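Local structure of YesW protein (Bacillus subtilis, 2ZUX) at residues 14-19 against 86-91; 92-97 against 525-530; 10-15 against 23-28. The protein cleaves type I rhamnogalacturonan of plant cell walls from within by an eliminative endolyase reaction that requires calcium or manganese. All blocks are in the same frame, centred on the assembly; numbering follows the deposited sequence.

The three contacts follow the chain from the N-terminal beta-sheet domain into the propeller. Contacts 1 and 3 share A14 and V15 and use the two edges of strand 13-17: contact 3 joins it to its hairpin partner 20-24 and is mostly buried, whereas contact 1 joins it in parallel to the end of strand 76-87, and the lysine and the turn there are exposed. Contact 2, partly buried, belongs to the propeller, where strand 91-95 pairs with 524-528. Its direct hydrogen bonds across the segments are all between main chains; the other two add a lysine or arginine reaching a carbonyl. W87 packs on V13 in its own sheet and on I527 of the propeller, at the domain junction.

Contact 1. Residues 14-19 against 86-91; sequences AVKTDG and VWAQPY
V15 pairs in parallel with W87, their CA atoms 4.6 Å apart, and two main-chain bonds flank the pair. W87 N gives its hydrogen to A14 O at 2.8 Å, nearly straight at 176°, while K16 N reaches W87 O at 3.1 Å. Beyond this the chain turns off at A88, and a water donating to both K16 O and W87 O bridges the strands where they part. The lysine follows the turn: its chain, bent at chi3 (79°), brings NZ to within 3.0 Å of A88 O, binding a carbonyl that has left the sheet and keeping the charged end at the surface. Its CB rests 3.8 Å from CG1 of V86, a beta-branched valine well suited to a strand. On the face of V15 and W87, V15 CG2 sits 3.9 Å from W87 CE3, the two side chains meeting at a slant. The other branch, held anti to the backbone N (chi1 -177°), points CG1 towards Q89 O and P90 CA, on the inner side of the turn. The broad indole suits a domain boundary, covering V15 and also meeting the ring of H92. Replacing this tryptophan by alanine is likely to open a gap beside V15 and leave the H92 ring without the partner it meets. The parallel pair joins strand 76-87 to one edge of strand 13-17, whose other edge carries strand 20-24. I21 and Y67 pack on A14 and V86, whereas T529 of the propeller domain touches both V15 and W87.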
loop_
_atom_site.group_PDB
_atom_site.type_symbol
_atom_site.label_atom_id
_atom_site.label_comp_id
_atom_site.label_asym_id
_atom_site.label_seq_id
_atom_site.Cartn_x
_atom_site.Cartn_y
_atom_site.Cartn_z
ATOM N N ALA A 14 -7.504 -2.517 -22.426
ATOM C CA ALA A 14 -7.017 -2.812 -23.766
ATOM C C ALA A 14 -5.964 -1.785 -24.125
ATOM O O ALA A 14 -6.186 -0.580 -23.971
ATOM C CB ALA A 14 -8.158 -2.786 -24.779
ATOM N N VAL A 15 -4.809 -2.267 -24.569
ATOM C CA VAL A 15 -3.654 -1.409 -24.780
ATOM C C VAL A 15 -3.051 -1.699 -26.144
ATOM O O VAL A 15 -2.784 -2.855 -26.482
ATOM C CB VAL A 15 -2.573 -1.618 -23.682
ATOM C CG1 VAL A 15 -1.401 -0.653 -23.873
ATOM C CG2 VAL A 15 -3.161 -1.464 -22.276
ATOM N N LYS A 16 -2.847 -0.644 -26.924
ATOM C CA LYS A 16 -2.226 -0.764 -28.232
ATOM C C LYS A 16 -0.750 -1.135 -28.096
ATOM O O LYS A 16 -0.017 -0.535 -27.302
ATOM C CB LYS A 16 -2.382 0.553 -28.998
ATOM C CG LYS A 16 -2.015 0.502 -30.471
ATOM C CD LYS A 16 -2.085 1.905 -31.081
ATOM C CE LYS A 16 -0.846 2.733 -30.736
ATOM N NZ LYS A 16 -1.101 4.204 -30.661
ATOM N N THR A 17 -0.336 -2.143 -28.862
ATOM C CA THR A 17 1.068 -2.537 -28.975
ATOM C C THR A 17 1.371 -2.759 -30.453
ATOM O O THR A 17 0.451 -2.831 -31.271
ATOM C CB THR A 17 1.381 -3.849 -28.211
ATOM O OG1 THR A 17 0.830 -4.964 -28.926
ATOM C CG2 THR A 17 0.817 -3.823 -26.786
ATOM N N ASP A 18 2.651 -2.889 -30.786
ATOM C CA ASP A 18 3.077 -3.189 -32.157
ATOM C C ASP A 18 2.520 -4.513 -32.688
ATOM O O ASP A 18 2.327 -4.668 -33.897
ATOM C CB ASP A 18 4.605 -3.193 -32.250
ATOM C CG ASP A 18 5.204 -1.805 -32.127
ATOM O OD1 ASP A 18 4.493 -0.810 -32.390
ATOM O OD2 ASP A 18 6.398 -1.708 -31.777
ATOM N N GLY A 19 2.268 -5.460 -31.787
ATOM C CA GLY A 19 1.789 -6.791 -32.171
ATOM C C GLY A 19 0.282 -6.961 -32.109
ATOM O O GLY A 19 -0.229 -8.081 -32.219
ATOM N N VAL A 86 -9.378 1.420 -26.261
ATOM C CA VAL A 86 -7.958 1.095 -26.402
ATOM C C VAL A 86 -7.073 2.257 -25.965
ATOM O O VAL A 86 -7.226 3.386 -26.454
ATOM C CB VAL A 86 -7.605 0.707 -27.865
ATOM C CG1 VAL A 86 -6.108 0.512 -28.043
ATOM C CG2 VAL A 86 -8.354 -0.554 -28.289
ATOM N N TRP A 87 -6.143 1.980 -25.053
ATOM C CA TRP A 87 -5.145 2.967 -24.659
ATOM C C TRP A 87 -4.184 3.204 -25.809
ATOM O O TRP A 87 -3.506 2.280 -26.265
ATOM C CB TRP A 87 -4.324 2.461 -23.482
ATOM C CG TRP A 87 -5.027 2.282 -22.179
ATOM C CD1 TRP A 87 -6.376 2.256 -21.940
ATOM C CD2 TRP A 87 -4.389 2.062 -20.923
ATOM N NE1 TRP A 87 -6.608 2.039 -20.596
ATOM C CE2 TRP A 87 -5.402 1.925 -19.953
ATOM C CE3 TRP A 87 -3.051 1.977 -20.525
ATOM C CZ2 TRP A 87 -5.114 1.698 -18.601
ATOM C CZ3 TRP A 87 -2.765 1.755 -19.185
ATOM C CH2 TRP A 87 -3.792 1.615 -18.241
ATOM N N ALA A 88 -4.102 4.453 -26.247
ATOM C CA ALA A 88 -3.228 4.812 -27.354
ATOM C C ALA A 88 -1.764 4.955 -26.937
ATOM O O ALA A 88 -0.879 5.043 -27.791
ATOM C CB ALA A 88 -3.722 6.082 -28.019
ATOM N N GLN A 89 -1.520 4.975 -25.626
ATOM C CA GLN A 89 -0.169 4.992 -25.061
ATOM C C GLN A 89 -0.034 3.810 -24.088
ATOM O O GLN A 89 -1.048 3.255 -23.659
ATOM C CB GLN A 89 0.092 6.315 -24.343
ATOM C CG GLN A 89 0.069 7.544 -25.264
ATOM C CD GLN A 89 -0.011 8.838 -24.494
ATOM O OE1 GLN A 89 -0.861 9.000 -23.613
ATOM N NE2 GLN A 89 0.868 9.773 -24.820
ATOM N N PRO A 90 1.212 3.391 -23.766
ATOM C CA PRO A 90 1.401 2.263 -22.823
ATOM C C PRO A 90 0.937 2.553 -21.384
ATOM O O PRO A 90 0.896 1.648 -20.543
ATOM C CB PRO A 90 2.913 2.012 -22.861
ATOM C CG PRO A 90 3.408 2.713 -24.099
ATOM C CD PRO A 90 2.498 3.882 -24.293
ATOM N N TYR A 91 0.601 3.807 -21.121
ATOM C CA TYR A 91 0.071 4.238 -19.839
ATOM C C TYR A 91 -1.202 5.036 -20.059
ATOM O O TYR A 91 -1.422 5.591 -21.144
ATOM C CB TYR A 91 1.090 5.108 -19.096
ATOM C CG TYR A 91 1.597 6.285 -19.901
ATOM C CD1 TYR A 91 0.902 7.494 -19.927
ATOM C CD2 TYR A 91 2.774 6.188 -20.633
ATOM C CE1 TYR A 91 1.365 8.575 -20.676
ATOM C CE2 TYR A 91 3.246 7.259 -21.381
ATOM C CZ TYR A 91 2.536 8.445 -21.389
ATOM O OH TYR A 91 3.006 9.511 -22.128
HETATM O O HOH W 1 -0.415 1.941 -26.466
#

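Contact 2. Residues 92-97 against 525-530; sequences HSVPLD and LRIYTT
L96 and L525 meet with their forked ends crossed at about a right angle. The two methyls of L96 straddle L525 CG, CD1 at 3.8 Å and CD2 at 3.9 Å, so the branch point of one leucine is the bump that fills the notch of the other. With chi1 near -60° in each, CG lies anti to the carbonyl carbon. Next along this face, V94 offers CG2 to the tip of I527, whose CD1 lies 4.0 Å away. Beneath this row of side chains the backbones run antiparallel: H92 with I527 and V94 with L525 are hydrogen-bonded pairs, the straightest bond being V94 N to L525 O, 2.7 Å at 171°. In this way strand 91-95, entering from the N-terminal domain, is paired with strand 524-528 from far along the chain in a blade of the beta-propeller. The other face suits polar residues. S93 OG and R526 NE share a water, and the extended arginine passes NH1 to Y528 OH, in its guanidinium plane, and to S489 O. L130, L132 and W134 of strand 129-136 press on the leucine pair.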
loop_
_atom_site.group_PDB
_atom_site.type_symbol
_atom_site.label_atom_id
_atom_site.label_comp_id
_atom_site.label_asym_id
_atom_site.label_seq_id
_atom_site.Cartn_x
_atom_site.Cartn_y
_atom_site.Cartn_z
ATOM N N HIS A 92 -2.019 5.117 -19.018
ATOM C CA HIS A 92 -3.197 5.952 -19.021
ATOM C C HIS A 92 -2.927 7.171 -18.143
ATOM O O HIS A 92 -2.503 7.029 -16.994
ATOM C CB HIS A 92 -4.384 5.175 -18.467
ATOM C CG HIS A 92 -5.631 5.984 -18.389
ATOM N ND1 HIS A 92 -6.124 6.502 -17.210
ATOM C CD2 HIS A 92 -6.464 6.406 -19.366
ATOM C CE1 HIS A 92 -7.223 7.187 -17.466
ATOM N NE2 HIS A 92 -7.449 7.149 -18.767
ATOM N N SER A 93 -3.178 8.366 -18.672
ATOM C CA SER A 93 -2.953 9.605 -17.933
ATOM C C SER A 93 -4.196 10.095 -17.217
ATOM O O SER A 93 -5.268 10.199 -17.808
ATOM C CB SER A 93 -2.441 10.711 -18.861
ATOM O OG SER A 93 -1.163 10.381 -19.362
ATOM N N VAL A 94 -4.037 10.391 -15.930
ATOM C CA VAL A 94 -5.069 11.043 -15.142
ATOM C C VAL A 94 -4.600 12.476 -14.914
ATOM O O VAL A 94 -3.672 12.702 -14.144
ATOM C CB VAL A 94 -5.278 10.327 -13.779
ATOM C CG1 VAL A 94 -6.420 10.974 -13.000
ATOM C CG2 VAL A 94 -5.551 8.832 -13.979
ATOM N N PRO A 95 -5.211 13.455 -15.616
ATOM C CA PRO A 95 -4.791 14.840 -15.408
ATOM C C PRO A 95 -5.089 15.278 -13.978
ATOM O O PRO A 95 -6.111 14.890 -13.410
ATOM C CB PRO A 95 -5.657 15.629 -16.396
ATOM C CG PRO A 95 -6.836 14.756 -16.658
ATOM C CD PRO A 95 -6.308 13.353 -16.597
ATOM N N LEU A 96 -4.190 16.084 -13.423
ATOM C CA LEU A 96 -4.324 16.560 -12.048
ATOM C C LEU A 96 -4.629 18.046 -12.006
ATOM O O LEU A 96 -4.292 18.790 -12.931
ATOM C CB LEU A 96 -3.040 16.280 -11.256
ATOM C CG LEU A 96 -2.632 14.806 -11.131
ATOM C CD1 LEU A 96 -1.291 14.672 -10.437
ATOM C CD2 LEU A 96 -3.701 14.017 -10.386
ATOM N N ASP A 97 -5.270 18.467 -10.926
ATOM C CA ASP A 97 -5.438 19.887 -10.635
ATOM C C ASP A 97 -4.318 20.271 -9.676
ATOM O O ASP A 97 -4.453 20.149 -8.457
ATOM C CB ASP A 97 -6.817 20.167 -10.032
ATOM C CG ASP A 97 -6.989 21.620 -9.609
ATOM O OD1 ASP A 97 -6.318 22.504 -10.187
ATOM O OD2 ASP A 97 -7.799 21.879 -8.695
ATOM N N LEU A 525 -0.984 11.968 -13.336
ATOM C CA LEU A 525 -0.508 10.642 -12.939
ATOM C C LEU A 525 -0.593 9.728 -14.150
ATOM O O LEU A 525 -1.544 9.823 -14.929
ATOM C CB LEU A 525 -1.359 10.060 -11.809
ATOM C CG LEU A 525 -1.434 10.832 -10.489
ATOM C CD1 LEU A 525 -2.397 10.140 -9.548
ATOM C CD2 LEU A 525 -0.057 10.974 -9.849
ATOM N N ARG A 526 0.394 8.855 -14.312
ATOM C CA ARG A 526 0.381 7.870 -15.380
ATOM C C ARG A 526 0.222 6.488 -14.786
ATOM O O ARG A 526 0.972 6.115 -13.883
ATOM C CB ARG A 526 1.684 7.915 -16.170
ATOM C CG ARG A 526 1.931 9.201 -16.937
ATOM C CD ARG A 526 3.214 9.059 -17.706
ATOM N NE ARG A 526 3.554 10.250 -18.474
ATOM C CZ ARG A 526 4.697 10.386 -19.136
ATOM N NH1 ARG A 526 5.591 9.408 -19.122
ATOM N NH2 ARG A 526 4.940 11.503 -19.808
ATOM N N ILE A 527 -0.755 5.737 -15.292
ATOM C CA ILE A 527 -0.964 4.366 -14.851
ATOM C C ILE A 527 -0.411 3.432 -15.920
ATOM O O ILE A 527 -0.941 3.384 -17.031
ATOM C CB ILE A 527 -2.456 4.050 -14.637
ATOM C CG1 ILE A 527 -3.123 5.114 -13.751
ATOM C CG2 ILE A 527 -2.611 2.640 -14.049
ATOM C CD1 ILE A 527 -4.629 4.916 -13.571
ATOM N N TYR A 528 0.658 2.712 -15.588
ATOM C CA TYR A 528 1.258 1.729 -16.485
ATOM C C TYR A 528 0.696 0.354 -16.155
ATOM O O TYR A 528 0.657 -0.039 -14.991
ATOM C CB TYR A 528 2.776 1.707 -16.306
ATOM C CG TYR A 528 3.490 2.925 -16.857
ATOM C CD1 TYR A 528 4.201 2.854 -18.059
ATOM C CD2 TYR A 528 3.462 4.143 -16.183
ATOM C CE1 TYR A 528 4.860 3.976 -18.568
ATOM C CE2 TYR A 528 4.119 5.265 -16.685
ATOM C CZ TYR A 528 4.808 5.169 -17.872
ATOM O OH TYR A 528 5.453 6.292 -18.358
ATOM N N THR A 529 0.245 -0.365 -17.178
ATOM C CA THR A 529 -0.195 -1.748 -17.042
ATOM C C THR A 529 0.641 -2.586 -17.993
ATOM O O THR A 529 0.981 -2.137 -19.087
ATOM C CB THR A 529 -1.719 -1.911 -17.303
ATOM O OG1 THR A 529 -2.160 -3.192 -16.830
ATOM C CG2 THR A 529 -2.075 -1.772 -18.789
ATOM N N THR A 530 0.998 -3.793 -17.585
ATOM C CA THR A 530 1.846 -4.624 -18.422
ATOM C C THR A 530 1.133 -5.101 -19.691
ATOM O O THR A 530 -0.079 -5.343 -19.688
ATOM C CB THR A 530 2.429 -5.820 -17.640
ATOM O OG1 THR A 530 3.501 -6.384 -18.402
ATOM C CG2 THR A 530 1.380 -6.894 -17.367
HETATM O O HOH W 2 1.097 11.978 -18.926
#

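Contact 3. Residues 10-15 against 23-28; sequences RGLVAV and VSWRFL
R10 grips R26 twice, once with its side chain and once with its backbone. Its NH1 donates to R26 O at 2.8 Å, the oxygen lying in the guanidinium plane, and its own carbonyl O accepts from R26 N at 2.9 Å. Bends at chi2 and chi3 (50° and 65°) fold the chain back alongside W25, letting NH1 reach that carbonyl; NH2 forms a salt bridge with E31. R26 extends past G11, whose CA lies over one guanidinium face 3.9 Å from R26 CZ, and its NH1 goes on to N9 O and G126 O. Glycine suits this place, since a CB would collide with R26 NE and phi is positive. Farther along, V13 and S24 form a hydrogen-bonded antiparallel pair, with V13 N to S24 O at 2.9 Å and S24 N to V13 O at 3.0 Å. This is the beta hairpin of strands 13-17 and 20-24 in the N-terminal sheet. S24 OG turns to D510 N of the loop at a calcium site, while V13 CG1 packs beside it. On the opposite face L12 CD1 is wedged against V23 CG1 at 3.5 Å, tight for two carbons, and also touches W25 CB. R10 CD lies 3.7 Å from W25 CD1, the guanidinium nearly perpendicular to the indole, and L28 CD1 lies over one face of the guanidinium, offset toward its rim. V69 presses on both L12 and W25.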
loop_
_atom_site.group_PDB
_atom_site.type_symbol
_atom_site.label_atom_id
_atom_site.label_comp_id
_atom_site.label_asym_id
_atom_site.label_seq_id
_atom_site.Cartn_x
_atom_site.Cartn_y
_atom_site.Cartn_z
ATOM N N ARG A 10 -15.065 -5.974 -14.062
ATOM C CA ARG A 10 -14.169 -6.894 -14.751
ATOM C C ARG A 10 -12.731 -6.372 -14.830
ATOM O O ARG A 10 -11.797 -7.144 -15.067
ATOM C CB ARG A 10 -14.737 -7.211 -16.140
ATOM C CG ARG A 10 -14.019 -8.308 -16.922
ATOM C CD ARG A 10 -13.806 -9.572 -16.098
ATOM N NE ARG A 10 -15.062 -10.223 -15.737
ATOM C CZ ARG A 10 -15.170 -11.264 -14.916
ATOM N NH1 ARG A 10 -14.091 -11.786 -14.342
ATOM N NH2 ARG A 10 -16.362 -11.793 -14.671
ATOM N N GLY A 11 -12.550 -5.069 -14.618
ATOM C CA GLY A 11 -11.227 -4.452 -14.709
ATOM C C GLY A 11 -10.633 -4.567 -16.101
ATOM O O GLY A 11 -9.417 -4.568 -16.271
ATOM N N LEU A 12 -11.496 -4.670 -17.109
ATOM C CA LEU A 12 -11.052 -4.862 -18.484
ATOM C C LEU A 12 -10.212 -3.679 -18.965
ATOM O O LEU A 12 -10.596 -2.525 -18.775
ATOM C CB LEU A 12 -12.259 -5.096 -19.408
ATOM C CG LEU A 12 -11.964 -5.429 -20.868
ATOM C CD1 LEU A 12 -11.221 -6.746 -20.986
ATOM C CD2 LEU A 12 -13.271 -5.489 -21.645
ATOM N N VAL A 13 -9.066 -3.983 -19.566
ATOM C CA VAL A 13 -8.175 -2.973 -20.130
ATOM C C VAL A 13 -7.674 -3.454 -21.493
ATOM O O VAL A 13 -7.479 -4.655 -21.699
ATOM C CB VAL A 13 -6.994 -2.641 -19.153
ATOM C CG1 VAL A 13 -5.976 -3.771 -19.087
ATOM C CG2 VAL A 13 -6.313 -1.338 -19.536
ATOM N N ALA A 14 -7.504 -2.517 -22.426
ATOM C CA ALA A 14 -7.017 -2.812 -23.766
ATOM C C ALA A 14 -5.964 -1.785 -24.125
ATOM O O ALA A 14 -6.186 -0.580 -23.971
ATOM C CB ALA A 14 -8.158 -2.786 -24.779
ATOM N N VAL A 15 -4.809 -2.267 -24.569
ATOM C CA VAL A 15 -3.654 -1.409 -24.780
ATOM C C VAL A 15 -3.051 -1.699 -26.144
ATOM O O VAL A 15 -2.784 -2.855 -26.482
ATOM C CB VAL A 15 -2.573 -1.618 -23.682
ATOM C CG1 VAL A 15 -1.401 -0.653 -23.873
ATOM C CG2 VAL A 15 -3.161 -1.464 -22.276
ATOM N N VAL A 23 -5.130 -7.202 -24.338
ATOM C CA VAL A 23 -6.326 -7.112 -23.505
ATOM C C VAL A 23 -6.106 -7.948 -22.244
ATOM O O VAL A 23 -5.654 -9.085 -22.327
ATOM C CB VAL A 23 -7.588 -7.629 -24.270
ATOM C CG1 VAL A 23 -8.844 -7.466 -23.448
ATOM C CG2 VAL A 23 -7.749 -6.912 -25.620
ATOM N N SER A 24 -6.399 -7.388 -21.075
ATOM C CA SER A 24 -6.370 -8.186 -19.844
ATOM C C SER A 24 -7.493 -7.782 -18.907
ATOM O O SER A 24 -8.077 -6.699 -19.027
ATOM C CB SER A 24 -4.988 -8.204 -19.157
ATOM O OG SER A 24 -4.781 -7.083 -18.306
ATOM N N TRP A 25 -7.830 -8.694 -18.002
ATOM C CA TRP A 25 -8.977 -8.505 -17.127
ATOM C C TRP A 25 -8.832 -9.344 -15.862
ATOM O O TRP A 25 -7.913 -10.165 -15.749
ATOM C CB TRP A 25 -10.294 -8.830 -17.861
ATOM C CG TRP A 25 -10.413 -10.260 -18.342
ATOM C CD1 TRP A 25 -10.990 -11.306 -17.676
ATOM C CD2 TRP A 25 -9.938 -10.792 -19.590
ATOM N NE1 TRP A 25 -10.911 -12.458 -18.436
ATOM C CE2 TRP A 25 -10.276 -12.168 -19.615
ATOM C CE3 TRP A 25 -9.265 -10.240 -20.690
ATOM C CZ2 TRP A 25 -9.950 -13.001 -20.692
ATOM C CZ3 TRP A 25 -8.948 -11.069 -21.767
ATOM C CH2 TRP A 25 -9.287 -12.435 -21.755
ATOM N N ARG A 26 -9.736 -9.120 -14.919
ATOM C CA ARG A 26 -9.673 -9.776 -13.619
ATOM C C ARG A 26 -10.289 -11.153 -13.619
ATOM O O ARG A 26 -11.312 -11.391 -14.270
ATOM C CB ARG A 26 -10.419 -8.953 -12.580
ATOM C CG ARG A 26 -9.827 -7.599 -12.292
ATOM C CD ARG A 26 -10.791 -6.763 -11.493
ATOM N NE ARG A 26 -10.163 -5.545 -11.003
ATOM C CZ ARG A 26 -10.786 -4.385 -10.805
ATOM N NH1 ARG A 26 -12.070 -4.232 -11.104
ATOM N NH2 ARG A 26 -10.100 -3.358 -10.318
ATOM N N PHE A 27 -9.661 -12.041 -12.857
ATOM C CA PHE A 27 -10.287 -13.262 -12.373
ATOM C C PHE A 27 -10.754 -12.899 -10.964
ATOM O O PHE A 27 -9.932 -12.647 -10.079
ATOM C CB PHE A 27 -9.234 -14.373 -12.385
ATOM C CG PHE A 27 -9.727 -15.744 -11.959
ATOM C CD1 PHE A 27 -11.000 -16.216 -12.293
ATOM C CD2 PHE A 27 -8.866 -16.588 -11.266
ATOM C CE1 PHE A 27 -11.402 -17.504 -11.900
ATOM C CE2 PHE A 27 -9.255 -17.873 -10.883
ATOM C CZ PHE A 27 -10.521 -18.327 -11.200
ATOM N N LEU A 28 -12.067 -12.813 -10.773
ATOM C CA LEU A 28 -12.643 -12.291 -9.531
ATOM C C LEU A 28 -12.724 -13.354 -8.450
ATOM O O LEU A 28 -12.956 -14.528 -8.747
ATOM C CB LEU A 28 -14.034 -11.701 -9.794
ATOM C CG LEU A 28 -14.076 -10.491 -10.738
ATOM C CD1 LEU A 28 -15.505 -10.204 -11.165
ATOM C CD2 LEU A 28 -13.439 -9.244 -10.116
#